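Local structure of Tol-Pal system protein TolB (7MX5) at residues Leu347-Ser352 / Arg393-Ala398; Ala137-Asn142 / Leu173-Thr178; Ile341-Ser346 / Val360-Arg365. The protein is the periplasmic protein of the Tol-Pal system, which probably helps the outer membrane invaginate during cell division and keep its integrity. One frame throughout, in Å; residues are numbered along the deposited sequence.

Contact 1: Leu347-Ser352 / Arg393-Ala398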
loop_
_atom_site.group_PDB
_atom_site.type_symbol
_atom_site.label_atom_id
_atom_site.label_comp_id
_atom_site.label_asym_id
_atom_site.label_seq_id
_atom_site.Cartn_x
_atom_site.Cartn_y
_atom_site.Cartn_z
ATOM N N LEU A 347 8.907 5.387 13.527
ATOM C CA LEU A 347 8.458 4.103 14.046
ATOM C C LEU A 347 9.261 2.976 13.417
ATOM O O LEU A 347 9.420 2.927 12.193
ATOM C CB LEU A 347 6.964 3.898 13.775
ATOM C CG LEU A 347 6.034 4.930 14.413
ATOM C CD1 LEU A 347 4.605 4.732 13.938
ATOM C CD2 LEU A 347 6.118 4.856 15.929
ATOM N N ASP A 348 9.766 2.074 14.260
ATOM C CA ASP A 348 10.420 0.850 13.802
ATOM C C ASP A 348 9.319 -0.139 13.425
ATOM O O ASP A 348 8.964 -1.053 14.173
ATOM C CB ASP A 348 11.346 0.300 14.880
ATOM C CG ASP A 348 11.985 -1.017 14.489
ATOM O OD1 ASP A 348 12.322 -1.186 13.300
ATOM O OD2 ASP A 348 12.154 -1.882 15.375
ATOM N N GLU A 349 8.763 0.065 12.232
ATOM C CA GLU A 349 7.582 -0.658 11.789
ATOM C C GLU A 349 7.699 -0.952 10.300
ATOM O O GLU A 349 8.309 -0.191 9.546
ATOM C CB GLU A 349 6.308 0.145 12.084
ATOM C CG GLU A 349 5.010 -0.629 11.951
ATOM C CD GLU A 349 3.932 -0.100 12.877
ATOM O OE1 GLU A 349 4.016 -0.357 14.098
ATOM O OE2 GLU A 349 3.009 0.584 12.390
ATOM N N SER A 350 7.097 -2.060 9.885
ATOM C CA SER A 350 7.256 -2.529 8.514
ATOM C C SER A 350 6.564 -1.589 7.532
ATOM O O SER A 350 5.422 -1.177 7.773
ATOM C CB SER A 350 6.687 -3.939 8.372
ATOM O OG SER A 350 7.358 -4.659 7.352
ATOM N N PRO A 351 7.209 -1.227 6.432
ATOM C CA PRO A 351 6.521 -0.524 5.347
ATOM C C PRO A 351 5.753 -1.527 4.492
ATOM O O PRO A 351 5.735 -2.727 4.762
ATOM C CB PRO A 351 7.661 0.139 4.561
ATOM C CG PRO A 351 8.955 -0.327 5.202
ATOM C CD PRO A 351 8.632 -1.450 6.132
ATOM N N SER A 352 5.113 -1.016 3.442
ATOM C CA SER A 352 4.323 -1.865 2.560
ATOM C C SER A 352 4.368 -1.309 1.146
ATOM O O SER A 352 4.057 -0.134 0.928
ATOM C CB SER A 352 2.874 -1.971 3.048
ATOM O OG SER A 352 2.247 -3.135 2.540
ATOM N N ARG A 393 -1.162 2.871 12.558
ATOM C CA ARG A 393 -0.028 1.962 12.636
ATOM C C ARG A 393 -0.242 0.763 11.724
ATOM O O ARG A 393 -1.372 0.396 11.391
ATOM C CB ARG A 393 0.210 1.476 14.074
ATOM C CG ARG A 393 0.198 2.577 15.120
ATOM C CD ARG A 393 1.563 3.226 15.234
ATOM N NE ARG A 393 2.629 2.233 15.260
ATOM C CZ ARG A 393 3.328 1.916 16.340
ATOM N NH1 ARG A 393 3.102 2.502 17.505
ATOM N NH2 ARG A 393 4.276 0.987 16.251
ATOM N N GLU A 394 0.878 0.157 11.327
ATOM C CA GLU A 394 0.951 -1.120 10.624
ATOM C C GLU A 394 0.092 -1.146 9.365
ATOM O O GLU A 394 -0.888 -1.901 9.302
ATOM C CB GLU A 394 0.541 -2.253 11.566
ATOM C CG GLU A 394 1.700 -2.847 12.351
ATOM C CD GLU A 394 1.245 -3.639 13.563
ATOM O OE1 GLU A 394 0.158 -3.335 14.102
ATOM O OE2 GLU A 394 1.973 -4.566 13.976
ATOM N N PRO A 395 0.422 -0.360 8.344
ATOM C CA PRO A 395 -0.340 -0.417 7.095
ATOM C C PRO A 395 0.036 -1.635 6.265
ATOM O O PRO A 395 1.124 -2.202 6.389
ATOM C CB PRO A 395 0.058 0.879 6.382
ATOM C CG PRO A 395 1.444 1.136 6.857
ATOM C CD PRO A 395 1.500 0.643 8.284
ATOM N N ALA A 396 -0.898 -2.035 5.404
ATOM C CA ALA A 396 -0.681 -3.172 4.512
ATOM C C ALA A 396 -1.446 -2.915 3.221
ATOM O O ALA A 396 -2.677 -3.002 3.201
ATOM C CB ALA A 396 -1.125 -4.479 5.164
ATOM N N TRP A 397 -0.716 -2.597 2.155
ATOM C CA TRP A 397 -1.336 -2.353 0.859
ATOM C C TRP A 397 -1.841 -3.662 0.266
ATOM O O TRP A 397 -1.093 -4.640 0.168
ATOM C CB TRP A 397 -0.333 -1.694 -0.087
ATOM C CG TRP A 397 -0.945 -0.752 -1.081
ATOM C CD1 TRP A 397 -2.022 -0.992 -1.885
ATOM C CD2 TRP A 397 -0.506 0.579 -1.384
ATOM N NE1 TRP A 397 -2.282 0.108 -2.666
ATOM C CE2 TRP A 397 -1.367 1.086 -2.378
ATOM C CE3 TRP A 397 0.528 1.391 -0.909
ATOM C CZ2 TRP A 397 -1.225 2.369 -2.905
ATOM C CZ3 TRP A 397 0.668 2.664 -1.433
ATOM C CH2 TRP A 397 -0.204 3.139 -2.421
ATOM N N ALA A 398 -3.112 -3.682 -0.128
ATOM C CA ALA A 398 -3.690 -4.886 -0.705
ATOM C C ALA A 398 -3.025 -5.200 -2.044
ATOM O O ALA A 398 -2.816 -4.300 -2.862
ATOM C CB ALA A 398 -5.197 -4.728 -0.893
#

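Contact 2: Ala137-Asn142 / Leu173-Thr178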
loop_
_atom_site.group_PDB
_atom_site.type_symbol
_atom_site.label_atom_id
_atom_site.label_comp_id
_atom_site.label_asym_id
_atom_site.label_seq_id
_atom_site.Cartn_x
_atom_site.Cartn_y
_atom_site.Cartn_z
ATOM N N ALA A 137 -5.046 -1.487 4.408
ATOM C CA ALA A 137 -5.475 -1.800 5.762
ATOM C C ALA A 137 -4.566 -1.115 6.773
ATOM O O ALA A 137 -3.374 -0.913 6.528
ATOM C CB ALA A 137 -5.474 -3.309 5.997
ATOM N N TYR A 138 -5.141 -0.760 7.918
ATOM C CA TYR A 138 -4.402 -0.065 8.963
ATOM C C TYR A 138 -5.124 -0.271 10.287
ATOM O O TYR A 138 -6.281 -0.694 10.328
ATOM C CB TYR A 138 -4.253 1.427 8.642
ATOM C CG TYR A 138 -5.563 2.127 8.354
ATOM C CD1 TYR A 138 -6.088 2.159 7.068
ATOM C CD2 TYR A 138 -6.277 2.752 9.368
ATOM C CE1 TYR A 138 -7.287 2.794 6.802
ATOM C CE2 TYR A 138 -7.473 3.392 9.111
ATOM C CZ TYR A 138 -7.974 3.409 7.827
ATOM O OH TYR A 138 -9.167 4.044 7.568
ATOM N N VAL A 139 -4.422 0.036 11.375
ATOM C CA VAL A 139 -4.956 -0.095 12.725
ATOM C C VAL A 139 -4.902 1.269 13.394
ATOM O O VAL A 139 -3.816 1.826 13.596
ATOM C CB VAL A 139 -4.186 -1.136 13.552
ATOM C CG1 VAL A 139 -4.766 -1.221 14.956
ATOM C CG2 VAL A 139 -4.227 -2.492 12.871
ATOM N N LEU A 140 -6.071 1.805 13.736
ATOM C CA LEU A 140 -6.163 3.061 14.467
ATOM C C LEU A 140 -6.075 2.782 15.961
ATOM O O LEU A 140 -6.845 1.977 16.496
ATOM C CB LEU A 140 -7.469 3.786 14.139
ATOM C CG LEU A 140 -7.636 4.285 12.703
ATOM C CD1 LEU A 140 -9.020 4.880 12.499
ATOM C CD2 LEU A 140 -6.559 5.303 12.365
ATOM N N ARG A 141 -5.135 3.445 16.629
ATOM C CA ARG A 141 -4.939 3.307 18.066
ATOM C C ARG A 141 -5.323 4.616 18.740
ATOM O O ARG A 141 -4.742 5.666 18.441
ATOM C CB ARG A 141 -3.492 2.941 18.392
ATOM C CG ARG A 141 -3.016 1.649 17.752
ATOM C CD ARG A 141 -1.606 1.311 18.201
ATOM N NE ARG A 141 -1.078 0.137 17.518
ATOM C CZ ARG A 141 0.126 -0.375 17.735
ATOM N NH1 ARG A 141 0.954 0.159 18.618
ATOM N NH2 ARG A 141 0.508 -1.447 17.049
ATOM N N ASN A 142 -6.297 4.552 19.645
ATOM C CA ASN A 142 -6.774 5.731 20.364
ATOM C C ASN A 142 -7.042 5.353 21.815
ATOM O O ASN A 142 -8.116 4.819 22.135
ATOM C CB ASN A 142 -8.026 6.312 19.712
ATOM C CG ASN A 142 -8.258 7.762 20.088
ATOM O OD1 ASN A 142 -7.613 8.293 20.993
ATOM N ND2 ASN A 142 -9.186 8.410 19.397
ATOM N N LEU A 173 -3.078 -6.186 16.029
ATOM C CA LEU A 173 -1.762 -5.965 15.450
ATOM C C LEU A 173 -1.607 -6.703 14.127
ATOM O O LEU A 173 -2.232 -7.741 13.893
ATOM C CB LEU A 173 -0.645 -6.414 16.406
ATOM C CG LEU A 173 -0.808 -6.088 17.891
ATOM C CD1 LEU A 173 0.164 -6.908 18.724
ATOM C CD2 LEU A 173 -0.609 -4.602 18.140
ATOM N N SER A 174 -0.758 -6.138 13.267
ATOM C CA SER A 174 -0.230 -6.761 12.057
ATOM C C SER A 174 -1.315 -7.256 11.108
ATOM O O SER A 174 -1.514 -8.470 10.976
ATOM C CB SER A 174 0.693 -7.921 12.434
ATOM O OG SER A 174 1.709 -7.495 13.324
ATOM N N PRO A 175 -2.025 -6.362 10.421
ATOM C CA PRO A 175 -2.930 -6.815 9.354
ATOM C C PRO A 175 -2.127 -7.311 8.160
ATOM O O PRO A 175 -1.180 -6.657 7.716
ATOM C CB PRO A 175 -3.749 -5.565 9.007
ATOM C CG PRO A 175 -3.315 -4.489 9.954
ATOM C CD PRO A 175 -2.028 -4.900 10.580
ATOM N N ALA A 176 -2.504 -8.481 7.649
ATOM C CA ALA A 176 -1.817 -9.105 6.526
ATOM C C ALA A 176 -2.838 -9.508 5.475
ATOM O O ALA A 176 -3.857 -10.126 5.798
ATOM C CB ALA A 176 -1.009 -10.325 6.975
ATOM N N TRP A 177 -2.558 -9.166 4.221
ATOM C CA TRP A 177 -3.484 -9.406 3.125
ATOM C C TRP A 177 -3.279 -10.799 2.545
ATOM O O TRP A 177 -2.142 -11.224 2.317
ATOM C CB TRP A 177 -3.304 -8.353 2.031
ATOM C CG TRP A 177 -3.967 -7.051 2.335
ATOM C CD1 TRP A 177 -3.381 -5.937 2.858
ATOM C CD2 TRP A 177 -5.346 -6.722 2.132
ATOM N NE1 TRP A 177 -4.310 -4.934 2.995
ATOM C CE2 TRP A 177 -5.524 -5.391 2.557
ATOM C CE3 TRP A 177 -6.447 -7.425 1.633
ATOM C CZ2 TRP A 177 -6.758 -4.748 2.498
ATOM C CZ3 TRP A 177 -7.672 -6.785 1.575
ATOM C CH2 TRP A 177 -7.817 -5.460 2.005
ATOM N N THR A 178 -4.381 -11.502 2.310
ATOM C CA THR A 178 -4.320 -12.774 1.616
ATOM C C THR A 178 -3.946 -12.540 0.149
ATOM O O THR A 178 -4.217 -11.467 -0.399
ATOM C CB THR A 178 -5.661 -13.505 1.744
ATOM O OG1 THR A 178 -5.460 -14.769 2.390
ATOM C CG2 THR A 178 -6.319 -13.727 0.395
#

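Contact 3: Ile341-Ser346 / Val360-Arg365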
loop_
_atom_site.group_PDB
_atom_site.type_symbol
_atom_site.label_atom_id
_atom_site.label_comp_id
_atom_site.label_asym_id
_atom_site.label_seq_id
_atom_site.Cartn_x
_atom_site.Cartn_y
_atom_site.Cartn_z
ATOM N N ILE A 341 17.995 5.213 0.598
ATOM C CA ILE A 341 17.298 5.793 1.740
ATOM C C ILE A 341 16.207 6.719 1.216
ATOM O O ILE A 341 16.483 7.655 0.457
ATOM C CB ILE A 341 18.267 6.543 2.664
ATOM C CG1 ILE A 341 19.256 5.562 3.302
ATOM C CG2 ILE A 341 17.494 7.311 3.728
ATOM C CD1 ILE A 341 19.851 6.042 4.610
ATOM N N LEU A 342 14.965 6.460 1.620
ATOM C CA LEU A 342 13.817 7.202 1.114
ATOM C C LEU A 342 13.472 8.405 1.986
ATOM O O LEU A 342 13.311 9.518 1.475
ATOM C CB LEU A 342 12.605 6.272 1.003
ATOM C CG LEU A 342 11.671 6.464 -0.191
ATOM C CD1 LEU A 342 12.467 6.732 -1.457
ATOM C CD2 LEU A 342 10.785 5.242 -0.361
ATOM N N THR A 343 13.363 8.199 3.298
ATOM C CA THR A 343 12.873 9.230 4.203
ATOM C C THR A 343 13.136 8.830 5.649
ATOM O O THR A 343 13.239 7.634 5.952
ATOM C CB THR A 343 11.373 9.452 3.986
ATOM O OG1 THR A 343 10.880 10.425 4.916
ATOM C CG2 THR A 343 10.613 8.146 4.175
ATOM N N PRO A 344 13.264 9.785 6.566
ATOM C CA PRO A 344 13.259 9.435 7.990
ATOM C C PRO A 344 11.873 8.990 8.430
ATOM O O PRO A 344 10.855 9.340 7.830
ATOM C CB PRO A 344 13.677 10.731 8.696
ATOM C CG PRO A 344 14.100 11.680 7.626
ATOM C CD PRO A 344 13.516 11.218 6.335
ATOM N N THR A 345 11.847 8.193 9.495
ATOM C CA THR A 345 10.598 7.703 10.058
ATOM C C THR A 345 10.725 7.623 11.571
ATOM O O THR A 345 11.825 7.477 12.112
ATOM C CB THR A 345 10.210 6.332 9.485
ATOM O OG1 THR A 345 9.009 5.869 10.117
ATOM C CG2 THR A 345 11.322 5.320 9.710
ATOM N N SER A 346 9.584 7.720 12.250
ATOM C CA SER A 346 9.548 7.750 13.705
ATOM C C SER A 346 9.238 6.397 14.328
ATOM O O SER A 346 9.307 6.271 15.556
ATOM C CB SER A 346 8.510 8.774 14.186
ATOM O OG SER A 346 8.747 10.049 13.615
ATOM N N VAL A 360 5.047 3.381 -1.669
ATOM C CA VAL A 360 5.269 2.650 -0.425
ATOM C C VAL A 360 4.575 3.406 0.699
ATOM O O VAL A 360 4.647 4.636 0.776
ATOM C CB VAL A 360 6.775 2.455 -0.139
ATOM C CG1 VAL A 360 7.499 3.789 -0.110
ATOM C CG2 VAL A 360 6.981 1.703 1.168
ATOM N N VAL A 361 3.886 2.666 1.561
ATOM C CA VAL A 361 3.181 3.244 2.698
ATOM C C VAL A 361 3.877 2.800 3.977
ATOM O O VAL A 361 4.416 1.690 4.068
ATOM C CB VAL A 361 1.686 2.854 2.704
ATOM C CG1 VAL A 361 1.516 1.356 2.919
ATOM C CG2 VAL A 361 0.920 3.647 3.759
ATOM N N TYR A 362 3.882 3.690 4.967
ATOM C CA TYR A 362 4.514 3.412 6.249
ATOM C C TYR A 362 3.890 4.314 7.301
ATOM O O TYR A 362 3.261 5.327 6.984
ATOM C CB TYR A 362 6.033 3.616 6.187
ATOM C CG TYR A 362 6.453 5.030 5.849
ATOM C CD1 TYR A 362 6.391 5.502 4.544
ATOM C CD2 TYR A 362 6.911 5.893 6.837
ATOM C CE1 TYR A 362 6.772 6.793 4.232
ATOM C CE2 TYR A 362 7.295 7.186 6.533
ATOM C CZ TYR A 362 7.224 7.629 5.230
ATOM O OH TYR A 362 7.602 8.916 4.922
ATOM N N ALA A 363 4.070 3.928 8.560
ATOM C CA ALA A 363 3.537 4.673 9.693
ATOM C C ALA A 363 4.645 5.501 10.327
ATOM O O ALA A 363 5.739 4.988 10.587
ATOM C CB ALA A 363 2.922 3.729 10.727
ATOM N N THR A 364 4.361 6.776 10.572
ATOM C CA THR A 364 5.328 7.686 11.173
ATOM C C THR A 364 4.569 8.720 11.998
ATOM O O THR A 364 3.350 8.631 12.168
ATOM C CB THR A 364 6.205 8.339 10.096
ATOM O OG1 THR A 364 7.128 9.245 10.713
ATOM C CG2 THR A 364 5.347 9.099 9.099
ATOM N N ARG A 365 5.300 9.707 12.514
ATOM C CA ARG A 365 4.715 10.768 13.324
ATOM C C ARG A 365 5.277 12.107 12.879
ATOM O O ARG A 365 6.497 12.278 12.801
ATOM C CB ARG A 365 4.995 10.552 14.817
ATOM C CG ARG A 365 4.266 9.367 15.426
ATOM C CD ARG A 365 4.824 9.028 16.798
ATOM N NE ARG A 365 4.228 7.815 17.346
ATOM C CZ ARG A 365 4.502 7.323 18.546
ATOM N NH1 ARG A 365 5.362 7.917 19.357
ATOM N NH2 ARG A 365 3.898 6.206 18.943
HETATM O O HOH W 1 7.963 3.435 9.732
#

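Contact 1: Leu347-Ser352 / Arg393-Ala398
Glu349 OE1 is gripped twice by the guanidinium of Arg393, at 2.6 Å by NH2 in a salt bridge and at 3.2 Å by NE in a weaker, more bent bond. NH2 reaches OE1 from above the carboxylate plane, 37° out of it, although the oxygen itself lies close to the plane of the guanidinium. OE2 takes a weak bond from NE and is modelled so close to the backbone N of Glu394 that the exact length of that bond is doubtful. The arginine chain bends at chi2 and chi3, which turns the guanidinium toward 347-352 and onto this carboxylate. Leu347 closes one face of the group, with CD2 lying 4.0 Å above its centre and CD1 3.4 Å from NE. The two segments run in nearly the same direction on the inner side of the beta-propeller blades: 347-352 leads into the short inner strand of one blade, while 393-398 covers most of the C-terminal strand, the inner edge of the adjoining blade. At their far end Ser352 OG, anti to its own backbone N (chi1 -158°), accepts a bond of 3.0 Å and 158° from Trp397 N. Glu394 turns its carboxylate to Ser174 OG of strand 172-177; its OE2 stays 4.7 Å from Glu349 OE1, a like-charge neighbour that the Arg393 cation probably helps to offset.

Contact 2: Ala137-Asn142 / Leu173-Thr178
Pro175 is the central bump of this contact, its ring set against the shallow hollow between Ala137 and Val139. These two residues both direct their side chains at the facing strand, and the proline meets each with a different part of its ring: CB rests 4.1 Å from Ala137 CB, while CG touches Val139 CG2 at 3.7 Å. Val139 holds CG1 anti to its backbone N (chi1 179°), which leaves CG2 as the branch that reaches the proline. Ala137 CB in turn is a small knob that touches both Pro175 and the indole of Trp177, where it approaches NE1 at 3.6 Å and CZ2 at 4.0 Å. The backbone N of Ala137 lies in the plane of the same ring system, off its edge. At the other end Arg141 stretches out a fully extended chain, and its NH2 comes to 3.5 Å from Leu173 CD2, the two side chains crossing at about a right angle. No hydrogen bond joins the two segments, which run antiparallel, their axes approaching to 7.2 Å; the direct contacts between them are made by side chains. This is packing between consecutive blades of a beta-propeller. Strand 135-141 is the second strand of one blade, lying between 391-397 and 150-156, and strand 172-177 is the inner edge of the next; Ile184 of strand 183-188 also packs on Ala137 and Trp177, and Glu394 of strand 391-397 touches Pro175.

Contact 3: Ile341-Ser346 / Val360-Arg365
Strands 341-344 and 360-365 run in roughly the same direction, 35° apart, and belong to different sheets. Their axes approach no closer than 10.0 Å, but the chains converge beyond the first strand: the CA atoms of Leu342 and Val360 are 9.8 Å apart, those of Ser346 and Thr364 4.9 Å. A classic beta bulge at Leu342 and Thr343, opposite Val329, interrupts the regular pairing of the first strand, and both residues direct their side chains at the second. In the wide part side chains from both strands bridge the gap. Leu342 CD2 and Val360 CG1 meet tip to tip at 3.6 Å. Tyr362, with its ring carbon CG lodged between the backbone N and the carbonyl carbon (chi1 62°), comes up to Thr343 from the opposite direction, and its OH lies 3.2 Å from the methyl CG2. Thr345 OG1 sits obliquely to the same ring near CD2. In the narrow part the contact turns polar. Ser346 N donates to Thr364 OG1 at 3.3 Å with an angle of 145°, and a water takes a hydrogen bond from Thr345 OG1 at 2.7 Å and gives one to Ala363 O at 2.8 Å. Arg365 is directed to a salt bridge with Glu391. The outer strand of one propeller blade is thus held to the second strand of the next by apolar packing first, then by a side-chain oxygen and a water, which together satisfy backbone groups where the chain passes from one blade to the next, without a direct main-chain bond.

In the fold
Contact 2 comes first along the chain and closes before the other two open, whereas the segments of contacts 3 and 1 alternate. Contacts 1 and 2 lie about 8 Å apart, centre to centre, and share a sheet in which strands 391-397 and 135-141 are neighbours, joined by Ala396 N and Ala137 O. Contact 3, about 9 Å from the centre of contact 1, meets it where Ser352 pairs with Val361; contacts 2 and 3, about 17 Å apart, do not touch. The blade that combines 391-397 with strands from much earlier closes the propeller ring, and contacts 1 and 2 join it to its neighbours; contact 3 joins the blade of 359-366 to the preceding one.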